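Local coordinates for protein dihydrofolate reductase (Enterococcus faecalis, PDB 4M7V) that probably catalyses the NADPH-dependent reduction of 7,8-dihydrofolate to tetrahydrofolate, a key step in folate metabolism that feeds glycine, purine and DNA precursor synthesis, at residues A[12-17]-A[121-126]; A[32-37]-A[162-167]; A[145-150]-A[166-171]. One frame throughout, in Å; residues are numbered along the deposited sequence.

Contact 1 of 3, residues A[12-17]-A[121-126]. With RAR (5-(3,4-dimethoxy-5-{(1E)-3-oxo-3-[(1S)-1-propylphthalazin-2(1H)-yl]prop-1-en-1-yl}benzyl)pyrimidine-2,4-diamine), chain B.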
loop_
_atom_site.group_PDB
_atom_site.type_symbol
_atom_site.label_atom_id
_atom_site.label_comp_id
_atom_site.label_asym_id
_atom_site.label_seq_id
_atom_site.Cartn_x
_atom_site.Cartn_y
_atom_site.Cartn_z
ATOM N N ALA A 12 -0.463 -0.679 -6.252
ATOM C CA ALA A 12 -0.218 -1.198 -4.912
ATOM C C ALA A 12 1.078 -0.602 -4.375
ATOM O O ALA A 12 2.080 -0.527 -5.083
ATOM C CB ALA A 12 -0.144 -2.700 -4.935
ATOM N N ILE A 13 1.055 -0.154 -3.129
ATOM C CA ILE A 13 2.251 0.401 -2.517
ATOM C C ILE A 13 2.513 -0.252 -1.156
ATOM O O ILE A 13 1.592 -0.424 -0.371
ATOM C CB ILE A 13 2.141 1.934 -2.355
ATOM C CG1 ILE A 13 3.442 2.505 -1.783
ATOM C CG2 ILE A 13 0.949 2.316 -1.483
ATOM C CD1 ILE A 13 3.642 3.994 -2.125
ATOM N N TRP A 14 3.754 -0.650 -0.895
ATOM C CA TRP A 14 4.099 -1.129 0.437
ATOM C C TRP A 14 5.572 -0.955 0.787
ATOM O O TRP A 14 6.423 -0.755 -0.084
ATOM C CB TRP A 14 3.707 -2.598 0.597
ATOM C CG TRP A 14 4.582 -3.580 -0.104
ATOM C CD1 TRP A 14 5.581 -4.347 0.450
ATOM C CD2 TRP A 14 4.523 -3.935 -1.484
ATOM N NE1 TRP A 14 6.148 -5.156 -0.514
ATOM C CE2 TRP A 14 5.515 -4.927 -1.702
ATOM C CE3 TRP A 14 3.730 -3.516 -2.556
ATOM C CZ2 TRP A 14 5.729 -5.499 -2.961
ATOM C CZ3 TRP A 14 3.946 -4.083 -3.811
ATOM C CH2 TRP A 14 4.939 -5.063 -4.003
ATOM N N ALA A 15 5.857 -1.006 2.078
ATOM C CA ALA A 15 7.223 -1.039 2.547
ATOM C C ALA A 15 7.439 -2.379 3.252
ATOM O O ALA A 15 6.566 -2.851 3.975
ATOM C CB ALA A 15 7.505 0.132 3.469
ATOM N N GLN A 16 8.585 -3.006 3.023
ATOM C CA GLN A 16 8.886 -4.292 3.654
ATOM C C GLN A 16 10.382 -4.372 4.002
ATOM O O GLN A 16 11.183 -3.703 3.376
ATOM C CB GLN A 16 8.509 -5.457 2.726
ATOM C CG GLN A 16 9.430 -5.532 1.509
ATOM C CD GLN A 16 9.337 -6.847 0.766
ATOM O OE1 GLN A 16 8.459 -7.046 -0.085
ATOM N NE2 GLN A 16 10.249 -7.751 1.073
ATOM N N ASP A 17 10.744 -5.191 4.989
ATOM C CA ASP A 17 12.150 -5.456 5.274
ATOM C C ASP A 17 12.603 -6.637 4.407
ATOM O O ASP A 17 11.850 -7.076 3.539
ATOM C CB ASP A 17 12.388 -5.714 6.774
ATOM C CG ASP A 17 11.867 -7.069 7.251
ATOM O OD1 ASP A 17 11.174 -7.788 6.504
ATOM O OD2 ASP A 17 12.154 -7.413 8.410
ATOM N N LEU A 121 3.219 -1.525 -9.334
ATOM C CA LEU A 121 3.642 -1.812 -7.966
ATOM C C LEU A 121 4.707 -0.814 -7.528
ATOM O O LEU A 121 5.712 -0.612 -8.232
ATOM C CB LEU A 121 4.188 -3.230 -7.843
ATOM C CG LEU A 121 3.252 -4.365 -8.258
ATOM C CD1 LEU A 121 3.866 -5.723 -7.929
ATOM C CD2 LEU A 121 1.889 -4.212 -7.588
ATOM N N TYR A 122 4.478 -0.184 -6.376
ATOM C CA TYR A 122 5.516 0.585 -5.707
ATOM C C TYR A 122 5.918 -0.094 -4.411
ATOM O O TYR A 122 5.085 -0.293 -3.523
ATOM C CB TYR A 122 5.065 1.998 -5.381
ATOM C CG TYR A 122 4.484 2.779 -6.522
ATOM C CD1 TYR A 122 3.131 3.056 -6.563
ATOM C CD2 TYR A 122 5.290 3.271 -7.537
ATOM C CE1 TYR A 122 2.586 3.790 -7.592
ATOM C CE2 TYR A 122 4.754 4.014 -8.567
ATOM C CZ TYR A 122 3.397 4.267 -8.587
ATOM O OH TYR A 122 2.839 4.993 -9.600
ATOM N N ARG A 123 7.198 -0.403 -4.282
ATOM C CA ARG A 123 7.692 -1.065 -3.095
ATOM C C ARG A 123 8.911 -0.343 -2.544
ATOM O O ARG A 123 9.817 0.050 -3.303
ATOM C CB ARG A 123 8.032 -2.511 -3.420
ATOM C CG ARG A 123 8.868 -3.198 -2.373
ATOM C CD ARG A 123 9.001 -4.682 -2.677
ATOM N NE ARG A 123 10.146 -4.991 -3.529
ATOM C CZ ARG A 123 10.682 -6.206 -3.619
ATOM N NH1 ARG A 123 10.173 -7.202 -2.901
ATOM N NH2 ARG A 123 11.744 -6.419 -4.390
ATOM N N THR A 124 8.930 -0.144 -1.227
ATOM C CA THR A 124 10.160 0.246 -0.564
ATOM C C THR A 124 10.831 -1.000 0.023
ATOM O O THR A 124 10.296 -1.626 0.919
ATOM C CB THR A 124 9.903 1.266 0.532
ATOM O OG1 THR A 124 9.214 2.382 -0.035
ATOM C CG2 THR A 124 11.204 1.733 1.166
ATOM N N MET A 125 11.995 -1.373 -0.497
ATOM C CA MET A 125 12.761 -2.462 0.097
ATOM C C MET A 125 13.691 -1.898 1.163
ATOM O O MET A 125 14.554 -1.090 0.879
ATOM C CB MET A 125 13.537 -3.237 -0.983
ATOM C CG MET A 125 14.347 -4.450 -0.471
ATOM S SD MET A 125 13.350 -5.847 0.168
ATOM C CE MET A 125 11.980 -5.660 -0.899
ATOM N N ILE A 126 13.492 -2.299 2.405
ATOM C CA ILE A 126 14.345 -1.817 3.483
ATOM C C ILE A 126 15.358 -2.887 3.826
ATOM O O ILE A 126 14.986 -3.993 4.214
ATOM C CB ILE A 126 13.540 -1.448 4.734
ATOM C CG1 ILE A 126 12.356 -0.544 4.363
ATOM C CG2 ILE A 126 14.449 -0.803 5.748
ATOM C CD1 ILE A 126 11.439 -0.180 5.558
HETATM N N01 RAR B . 1.248 0.917 2.167
HETATM C C02 RAR B . 2.417 1.579 2.655
HETATM C C03 RAR B . 2.471 2.008 3.926
HETATM C C04 RAR B . 1.282 1.807 4.810
HETATM C C05 RAR B . 1.296 2.687 6.016
HETATM C C06 RAR B . 1.338 2.131 7.317
HETATM C C07 RAR B . 1.318 2.946 8.417
HETATM O O08 RAR B . 1.330 2.407 9.684
HETATM C C09 RAR B . 0.967 1.087 9.851
HETATM C C10 RAR B . 1.259 4.420 8.244
HETATM O O11 RAR B . 1.284 5.229 9.340
HETATM C C12 RAR B . 2.427 5.269 10.116
HETATM C C13 RAR B . 1.218 4.960 6.987
HETATM C C14 RAR B . 1.067 6.432 6.790
HETATM C C15 RAR B . 2.040 7.286 7.183
HETATM C C16 RAR B . 1.687 8.611 7.730
HETATM N N17 RAR B . 1.438 9.663 6.799
HETATM N N18 RAR B . 1.225 9.312 5.384
HETATM C C19 RAR B . 1.529 10.381 4.420
HETATM C C20 RAR B . 1.462 11.063 7.237
HETATM C C21 RAR B . 2.543 11.563 8.133
HETATM C C22 RAR B . 3.710 12.209 7.484
HETATM C C23 RAR B . 4.368 11.471 6.374
HETATM C C24 RAR B . 0.992 12.062 6.188
HETATM C C25 RAR B . 1.088 11.765 4.867
HETATM C C26 RAR B . 0.763 12.751 3.913
HETATM C C27 RAR B . 0.310 14.038 4.332
HETATM C C28 RAR B . 0.222 14.347 5.702
HETATM C C29 RAR B . 0.549 13.409 6.637
HETATM O O30 RAR B . 1.915 8.830 8.916
HETATM C C31 RAR B . 1.223 4.114 5.864
HETATM C C32 RAR B . 3.617 2.656 4.376
HETATM N N33 RAR B . 4.682 2.861 3.529
HETATM C C34 RAR B . 4.624 2.408 2.229
HETATM N N35 RAR B . 5.736 2.600 1.361
HETATM N N36 RAR B . 3.528 1.788 1.785
HETATM O O HOH W 1 6.657 2.175 -1.479
#

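Contact 2 of 3, residues A[32-37]-A[162-167]. With RAR (5-(3,4-dimethoxy-5-{(1E)-3-oxo-3-[(1S)-1-propylphthalazin-2(1H)-yl]prop-1-en-1-yl}benzyl)pyrimidine-2,4-diamine), chain B.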
loop_
_atom_site.group_PDB
_atom_site.type_symbol
_atom_site.label_atom_id
_atom_site.label_comp_id
_atom_site.label_asym_id
_atom_site.label_seq_id
_atom_site.Cartn_x
_atom_site.Cartn_y
_atom_site.Cartn_z
ATOM N N LEU A 32 11.017 5.022 9.313
ATOM C CA LEU A 32 11.790 5.416 8.153
ATOM C C LEU A 32 11.038 6.537 7.483
ATOM O O LEU A 32 10.261 6.293 6.557
ATOM C CB LEU A 32 12.002 4.249 7.184
ATOM C CG LEU A 32 12.915 4.548 5.978
ATOM C CD1 LEU A 32 14.325 4.956 6.451
ATOM C CD2 LEU A 32 12.971 3.359 5.013
ATOM N N PRO A 33 11.257 7.775 7.966
ATOM C CA PRO A 33 10.478 8.940 7.516
ATOM C C PRO A 33 10.477 9.114 5.997
ATOM O O PRO A 33 9.435 9.491 5.472
ATOM C CB PRO A 33 11.166 10.119 8.223
ATOM C CG PRO A 33 11.812 9.517 9.414
ATOM C CD PRO A 33 12.221 8.129 9.027
ATOM N N ASN A 34 11.575 8.810 5.301
ATOM C CA ASN A 34 11.593 8.963 3.833
ATOM C C ASN A 34 10.549 8.114 3.129
ATOM O O ASN A 34 9.986 8.519 2.114
ATOM C CB ASN A 34 12.965 8.620 3.252
ATOM C CG ASN A 34 13.998 9.672 3.560
ATOM O OD1 ASN A 34 13.655 10.803 3.908
ATOM N ND2 ASN A 34 15.280 9.308 3.446
ATOM N N ASP A 35 10.307 6.923 3.662
ATOM C CA ASP A 35 9.330 6.033 3.064
ATOM C C ASP A 35 7.925 6.635 3.154
ATOM O O ASP A 35 7.174 6.604 2.178
ATOM C CB ASP A 35 9.359 4.650 3.720
ATOM C CG ASP A 35 8.142 3.827 3.362
ATOM O OD1 ASP A 35 8.012 3.447 2.176
ATOM O OD2 ASP A 35 7.301 3.601 4.256
ATOM N N LEU A 36 7.574 7.186 4.314
ATOM C CA LEU A 36 6.251 7.782 4.474
ATOM C C LEU A 36 6.076 8.933 3.479
ATOM O O LEU A 36 4.980 9.139 2.936
ATOM C CB LEU A 36 6.035 8.251 5.912
ATOM C CG LEU A 36 6.174 7.111 6.922
ATOM C CD1 LEU A 36 5.837 7.570 8.337
ATOM C CD2 LEU A 36 5.309 5.928 6.519
ATOM N N LYS A 37 7.170 9.645 3.205
ATOM C CA LYS A 37 7.162 10.722 2.212
ATOM C C LYS A 37 6.875 10.160 0.844
ATOM O O LYS A 37 6.075 10.701 0.098
ATOM C CB LYS A 37 8.495 11.475 2.200
ATOM C CG LYS A 37 8.784 12.253 3.469
ATOM C CD LYS A 37 7.604 13.138 3.867
ATOM C CE LYS A 37 7.867 13.899 5.176
ATOM N NZ LYS A 37 6.779 14.886 5.469
ATOM N N HIS A 162 17.949 1.552 1.857
ATOM C CA HIS A 162 16.698 1.151 1.256
ATOM C C HIS A 162 16.634 1.578 -0.208
ATOM O O HIS A 162 17.483 2.340 -0.683
ATOM C CB HIS A 162 15.487 1.707 2.055
ATOM C CG HIS A 162 15.491 3.196 2.241
ATOM N ND1 HIS A 162 16.327 3.835 3.133
ATOM C CD2 HIS A 162 14.748 4.169 1.657
ATOM C CE1 HIS A 162 16.106 5.139 3.084
ATOM N NE2 HIS A 162 15.155 5.368 2.197
ATOM N N ASP A 163 15.621 1.062 -0.903
ATOM C CA ASP A 163 15.416 1.273 -2.330
ATOM C C ASP A 163 13.934 1.414 -2.626
ATOM O O ASP A 163 13.120 0.689 -2.044
ATOM C CB ASP A 163 15.976 0.095 -3.147
ATOM C CG ASP A 163 17.488 0.114 -3.243
ATOM O OD1 ASP A 163 18.021 1.043 -3.895
ATOM O OD2 ASP A 163 18.133 -0.786 -2.666
ATOM N N TYR A 164 13.598 2.313 -3.549
ATOM C CA TYR A 164 12.236 2.461 -4.046
ATOM C C TYR A 164 12.119 1.836 -5.427
ATOM O O TYR A 164 12.760 2.286 -6.379
ATOM C CB TYR A 164 11.820 3.936 -4.100
ATOM C CG TYR A 164 12.078 4.681 -2.813
ATOM C CD1 TYR A 164 11.220 4.552 -1.734
ATOM C CD2 TYR A 164 13.193 5.504 -2.674
ATOM C CE1 TYR A 164 11.459 5.226 -0.547
ATOM C CE2 TYR A 164 13.440 6.177 -1.495
ATOM C CZ TYR A 164 12.571 6.032 -0.438
ATOM O OH TYR A 164 12.813 6.688 0.739
ATOM N N GLU A 165 11.279 0.819 -5.532
ATOM C CA GLU A 165 11.123 0.076 -6.762
ATOM C C GLU A 165 9.722 0.223 -7.353
ATOM O O GLU A 165 8.725 0.241 -6.622
ATOM C CB GLU A 165 11.432 -1.396 -6.514
ATOM C CG GLU A 165 12.728 -1.600 -5.790
ATOM C CD GLU A 165 12.953 -3.029 -5.410
ATOM O OE1 GLU A 165 14.123 -3.392 -5.138
ATOM O OE2 GLU A 165 11.972 -3.803 -5.374
ATOM N N THR A 166 9.673 0.313 -8.684
ATOM C CA THR A 166 8.440 0.404 -9.454
ATOM C C THR A 166 8.367 -0.727 -10.465
ATOM O O THR A 166 9.308 -0.943 -11.229
ATOM C CB THR A 166 8.338 1.750 -10.192
ATOM O OG1 THR A 166 8.534 2.818 -9.256
ATOM C CG2 THR A 166 6.987 1.895 -10.849
ATOM N N TYR A 167 7.261 -1.466 -10.450
ATOM C CA TYR A 167 7.018 -2.529 -11.428
ATOM C C TYR A 167 5.783 -2.178 -12.265
ATOM O O TYR A 167 4.824 -1.585 -11.748
ATOM C CB TYR A 167 6.824 -3.898 -10.754
ATOM C CG TYR A 167 7.952 -4.346 -9.833
ATOM C CD1 TYR A 167 8.180 -3.707 -8.613
ATOM C CD2 TYR A 167 8.770 -5.418 -10.168
ATOM C CE1 TYR A 167 9.193 -4.107 -7.777
ATOM C CE2 TYR A 167 9.795 -5.835 -9.325
ATOM C CZ TYR A 167 9.997 -5.175 -8.134
ATOM O OH TYR A 167 11.000 -5.559 -7.294
HETATM N N01 RAR B . 1.248 0.917 2.167
HETATM C C02 RAR B . 2.417 1.579 2.655
HETATM C C03 RAR B . 2.471 2.008 3.926
HETATM C C04 RAR B . 1.282 1.807 4.810
HETATM C C05 RAR B . 1.296 2.687 6.016
HETATM C C06 RAR B . 1.338 2.131 7.317
HETATM C C07 RAR B . 1.318 2.946 8.417
HETATM O O08 RAR B . 1.330 2.407 9.684
HETATM C C09 RAR B . 0.967 1.087 9.851
HETATM C C10 RAR B . 1.259 4.420 8.244
HETATM O O11 RAR B . 1.284 5.229 9.340
HETATM C C12 RAR B . 2.427 5.269 10.116
HETATM C C13 RAR B . 1.218 4.960 6.987
HETATM C C14 RAR B . 1.067 6.432 6.790
HETATM C C15 RAR B . 2.040 7.286 7.183
HETATM C C16 RAR B . 1.687 8.611 7.730
HETATM N N17 RAR B . 1.438 9.663 6.799
HETATM N N18 RAR B . 1.225 9.312 5.384
HETATM C C19 RAR B . 1.529 10.381 4.420
HETATM C C20 RAR B . 1.462 11.063 7.237
HETATM C C21 RAR B . 2.543 11.563 8.133
HETATM C C22 RAR B . 3.710 12.209 7.484
HETATM C C23 RAR B . 4.368 11.471 6.374
HETATM C C24 RAR B . 0.992 12.062 6.188
HETATM C C25 RAR B . 1.088 11.765 4.867
HETATM C C26 RAR B . 0.763 12.751 3.913
HETATM C C27 RAR B . 0.310 14.038 4.332
HETATM C C28 RAR B . 0.222 14.347 5.702
HETATM C C29 RAR B . 0.549 13.409 6.637
HETATM O O30 RAR B . 1.915 8.830 8.916
HETATM C C31 RAR B . 1.223 4.114 5.864
HETATM C C32 RAR B . 3.617 2.656 4.376
HETATM N N33 RAR B . 4.682 2.861 3.529
HETATM C C34 RAR B . 4.624 2.408 2.229
HETATM N N35 RAR B . 5.736 2.600 1.361
HETATM N N36 RAR B . 3.528 1.788 1.785
#

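Contact 3 of 3, residues A[145-150]-A[166-171]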
loop_
_atom_site.group_PDB
_atom_site.type_symbol
_atom_site.label_atom_id
_atom_site.label_comp_id
_atom_site.label_asym_id
_atom_site.label_seq_id
_atom_site.Cartn_x
_atom_site.Cartn_y
_atom_site.Cartn_z
ATOM N N GLU A 145 7.251 -6.622 -13.878
ATOM C CA GLU A 145 8.566 -6.283 -14.390
ATOM C C GLU A 145 9.107 -5.002 -13.745
ATOM O O GLU A 145 8.450 -3.966 -13.795
ATOM C CB GLU A 145 8.469 -6.120 -15.898
ATOM C CG GLU A 145 9.762 -5.938 -16.628
ATOM C CD GLU A 145 9.514 -5.801 -18.107
ATOM O OE1 GLU A 145 8.681 -4.947 -18.482
ATOM O OE2 GLU A 145 10.118 -6.567 -18.886
ATOM N N LYS A 146 10.295 -5.060 -13.147
ATOM C CA LYS A 146 10.871 -3.875 -12.520
ATOM C C LYS A 146 11.284 -2.859 -13.573
ATOM O O LYS A 146 12.053 -3.167 -14.461
ATOM C CB LYS A 146 12.070 -4.256 -11.640
ATOM C CG LYS A 146 12.632 -3.086 -10.827
ATOM C CD LYS A 146 13.286 -3.545 -9.531
ATOM C CE LYS A 146 14.527 -4.375 -9.804
ATOM N NZ LYS A 146 15.719 -3.731 -9.196
ATOM N N VAL A 147 10.774 -1.642 -13.481
ATOM C CA VAL A 147 11.042 -0.643 -14.511
ATOM C C VAL A 147 11.788 0.565 -13.958
ATOM O O VAL A 147 12.239 1.423 -14.718
ATOM C CB VAL A 147 9.733 -0.171 -15.197
ATOM C CG1 VAL A 147 9.028 -1.351 -15.834
ATOM C CG2 VAL A 147 8.809 0.537 -14.199
ATOM N N ALA A 148 11.925 0.635 -12.639
ATOM C CA ALA A 148 12.741 1.669 -12.038
ATOM C C ALA A 148 13.180 1.281 -10.634
ATOM O O ALA A 148 12.566 0.439 -9.977
ATOM C CB ALA A 148 11.992 2.992 -12.005
ATOM N N THR A 149 14.247 1.914 -10.169
ATOM C CA THR A 149 14.679 1.729 -8.800
ATOM C C THR A 149 15.529 2.911 -8.383
ATOM O O THR A 149 16.429 3.326 -9.106
ATOM C CB THR A 149 15.445 0.393 -8.629
ATOM O OG1 THR A 149 15.996 0.321 -7.313
ATOM C CG2 THR A 149 16.552 0.256 -9.666
ATOM N N VAL A 150 15.208 3.483 -7.227
ATOM C CA VAL A 150 15.947 4.618 -6.702
ATOM C C VAL A 150 16.449 4.320 -5.288
ATOM O O VAL A 150 15.673 3.894 -4.416
ATOM C CB VAL A 150 15.073 5.896 -6.667
ATOM C CG1 VAL A 150 15.897 7.092 -6.214
ATOM C CG2 VAL A 150 14.452 6.155 -8.027
ATOM N N THR A 166 9.673 0.313 -8.684
ATOM C CA THR A 166 8.440 0.404 -9.454
ATOM C C THR A 166 8.367 -0.727 -10.465
ATOM O O THR A 166 9.308 -0.943 -11.229
ATOM C CB THR A 166 8.338 1.750 -10.192
ATOM O OG1 THR A 166 8.534 2.818 -9.256
ATOM C CG2 THR A 166 6.987 1.895 -10.849
ATOM N N TYR A 167 7.261 -1.466 -10.450
ATOM C CA TYR A 167 7.018 -2.529 -11.428
ATOM C C TYR A 167 5.783 -2.178 -12.265
ATOM O O TYR A 167 4.824 -1.585 -11.748
ATOM C CB TYR A 167 6.824 -3.898 -10.754
ATOM C CG TYR A 167 7.952 -4.346 -9.833
ATOM C CD1 TYR A 167 8.180 -3.707 -8.613
ATOM C CD2 TYR A 167 8.770 -5.418 -10.168
ATOM C CE1 TYR A 167 9.193 -4.107 -7.777
ATOM C CE2 TYR A 167 9.795 -5.835 -9.325
ATOM C CZ TYR A 167 9.997 -5.175 -8.134
ATOM O OH TYR A 167 11.000 -5.559 -7.294
ATOM N N HIS A 168 5.855 -2.502 -13.560
ATOM C CA HIS A 168 4.727 -2.465 -14.484
ATOM C C HIS A 168 4.465 -3.899 -14.919
ATOM O O HIS A 168 5.237 -4.794 -14.575
ATOM C CB HIS A 168 5.016 -1.581 -15.687
ATOM C CG HIS A 168 5.219 -0.135 -15.359
ATOM N ND1 HIS A 168 4.865 0.419 -14.141
ATOM C CD2 HIS A 168 5.722 0.889 -16.090
ATOM C CE1 HIS A 168 5.147 1.708 -14.142
ATOM N NE2 HIS A 168 5.672 2.021 -15.315
ATOM N N ARG A 169 3.388 -4.134 -15.665
ATOM C CA ARG A 169 3.069 -5.503 -16.097
ATOM C C ARG A 169 3.660 -5.893 -17.454
ATOM O O ARG A 169 3.895 -5.047 -18.319
ATOM C CB ARG A 169 1.547 -5.717 -16.149
ATOM C CG ARG A 169 0.859 -5.591 -14.805
ATOM C CD ARG A 169 -0.584 -6.014 -14.878
ATOM N NE ARG A 169 -0.790 -7.452 -14.714
ATOM C CZ ARG A 169 -1.365 -7.988 -13.644
ATOM N NH1 ARG A 169 -1.765 -7.195 -12.655
ATOM N NH2 ARG A 169 -1.550 -9.305 -13.557
ATOM N N ASN A 170 3.927 -7.190 -17.588
ATOM C CA ASN A 170 4.012 -7.885 -18.869
ATOM C C ASN A 170 2.714 -7.672 -19.629
ATOM O O ASN A 170 2.632 -6.872 -20.565
ATOM C CB ASN A 170 4.207 -9.392 -18.656
ATOM C CG ASN A 170 5.530 -9.737 -18.024
ATOM O OD1 ASN A 170 6.230 -10.621 -18.499
ATOM N ND2 ASN A 170 5.888 -9.045 -16.965
ATOM N N ASP A 171 1.712 -8.437 -19.196
ATOM C CA ASP A 171 0.303 -8.214 -19.497
ATOM C C ASP A 171 -0.532 -9.196 -18.677
ATOM O O ASP A 171 -0.263 -9.418 -17.491
ATOM C CB ASP A 171 0.011 -8.375 -20.984
ATOM C CG ASP A 171 -0.378 -7.062 -21.650
ATOM O OD1 ASP A 171 -0.002 -5.985 -21.128
ATOM O OD2 ASP A 171 -1.059 -7.118 -22.702
#

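Contact 1 of 3, residues A[12-17]-A[121-126]
The indole of Trp-14 lies against the side chain of Arg-123, whose CB sits over one face of the six-membered ring, 3.9 Å from its centroid, in a CH-pi contact. Arg-123 CD also touches the ring, 3.4 Å from Trp-14 CZ2, while Leu-121 CD1 meets the same ring at its edge. Trp-14 NE1 donates to Gln-16 OE1 over 3.0 Å in an almost straight bond (178°) that lies in the ring plane and uses a lone pair of the amide oxygen. A bend at chi3 (89°) brings Arg-123 NH1 to that oxygen in a weak bond, and Gln-16 NE2 donates to Asp-17 O, which fixes the rotation of the amide. Arg-123 NH2 forms a salt bridge with Glu-165 OE2.

The backbones pair as parallel strands through five hydrogen bonds, from Tyr-122 N to Ala-12 O at one end to Ile-126 N to Gln-16 O at the other. Trp-14, Gln-16 and Arg-123 share one face of the sheet; Ile-13, Ala-15, Tyr-122 and Thr-124 share the other, where all but Tyr-122 line the inhibitor pocket. RAR N01 donates to Ile-13 O at 2.9 Å, and a water accepts from RAR N35 while donating to Thr-124 OG1 (2.9 Å) and Trp-14 O. Thr-124 OG1 is further bonded to Asp-35.

Trp-14 also stacks on Phe-136, and Ala-15 is an NADP(+)-binding residue. In the central sheet of the dihydrofolate reductase fold, strand 10-16 lies between strands 102-106 and 120-126; helix 33-43 packs over the inhibitor side, and strand 162-169 continues the sheet beyond 120-126.

Contact 2 of 3, residues A[32-37]-A[162-167]
Leu-32 and His-162 approach from opposite directions where the start of helix 33-43 packs against strand 162-169 of the dihydrofolate reductase sheet, next to the edge strand, in a helix-on-strand contact without hydrogen bonds between the two segments. Leu-32, at the N-cap position, places CD2 over the centre of the imidazole, 3.8 Å from its centroid and 10° off the ring normal, in a CH-pi contact. Its other methyl, CD1, lies 3.8 Å from His-162 CE1. His-162 ND1 is held by Tyr-160 O.

Tyr-164 extends from the same face of strand 162-169, so that its CZ meets the imidazole edge in plane, and His-162 NE2 makes a weak hydrogen bond to Tyr-164 OH. The phenol oxygen reaches the first helical turn, 3.2 Å from Asn-34 CB; the Asn-34 amide is turned 45° from the imidazole plane. Phe-38, farther along the helix, meets the Tyr-164 ring.

Next to Asn-34 in the helix, Asp-35 directs its carboxylate into the inhibitor pocket. RAR N35 donates to Asp-35 OD1 at 2.6 Å with an angle of 166°, and Asp-35 OD2 lies 2.8 Å from RAR N33.

Contact 3 of 3, residues A[145-150]-A[166-171]
Two rings of strand 162-169 are each covered on one face by a side chain of strand 144-151. The imidazole of His-168 carries Val-147 CG2 over its centre, 3.6 Å from the centroid and 9° off the normal, a CH-pi contact. Val-147 CG1 sits beside it, 4.0 Å from His-168 CD2, so both methyls of the valine touch the ring. His-168 ND1 turns back to its neighbour and makes a weak hydrogen bond with Tyr-167 O. On the phenol of Tyr-167, Lys-146 CG lies over one face, offset toward the rim, while Lys-146 CB is 3.6 Å from Tyr-167 CE2. The lysine CG is anti to the backbone N (chi1 -174°), which carries the chain along the ring until CD nears the hydroxyl, itself hydrogen-bonded to Glu-165 OE2; bends at chi3 and chi4 then turn the amine off the ring. Trp-141 meets the phenol ring as well.

The backbones run antiparallel. Glu-145 and His-168 form a hydrogen-bonded pair, with Glu-145 N to His-168 O at 2.8 Å and His-168 N to Glu-145 O at 3.0 Å; next to it, Lys-146 and Tyr-167 are a non-hydrogen-bonded pair. The register then slips by one. Val-147 N donates to Thr-166 O at 2.8 Å in a nearly straight bond (175°), and Ala-148 N adds a weak bond to that same oxygen. Thr-166 N donates in return to Ala-148 O.

With Val-147 and Ala-148 both opposite Thr-166, this is a classic beta bulge, set in the hairpin of strands 144-151 and 162-169 at the surface-exposed edge of the dihydrofolate reductase sheet.

In the fold
The three contacts cross one half of the mixed sheet, in which strands 10-16, 120-126, 162-169 and 144-151 follow one another. Contact 1 joins the first two in parallel, and contact 3 joins the last two as an antiparallel hairpin at the edge. Contact 2 lays helix 33-43 on strand 162-169, which it shares with contact 3 through Thr-166 and Tyr-167. Centres of contacts 1 and 2 are about 7 Å apart, and both touch the inhibitor; the centre of contact 3 lies about 13 Å from that of contact 1 and 15 Å from that of contact 2. Along the chain, the segments of contacts 1 and 2 alternate, whereas contact 1 closes before contact 3 opens. Contact 3 extends to its outer edge the sheet that, with helix 33-43, borders the inhibitor pocket.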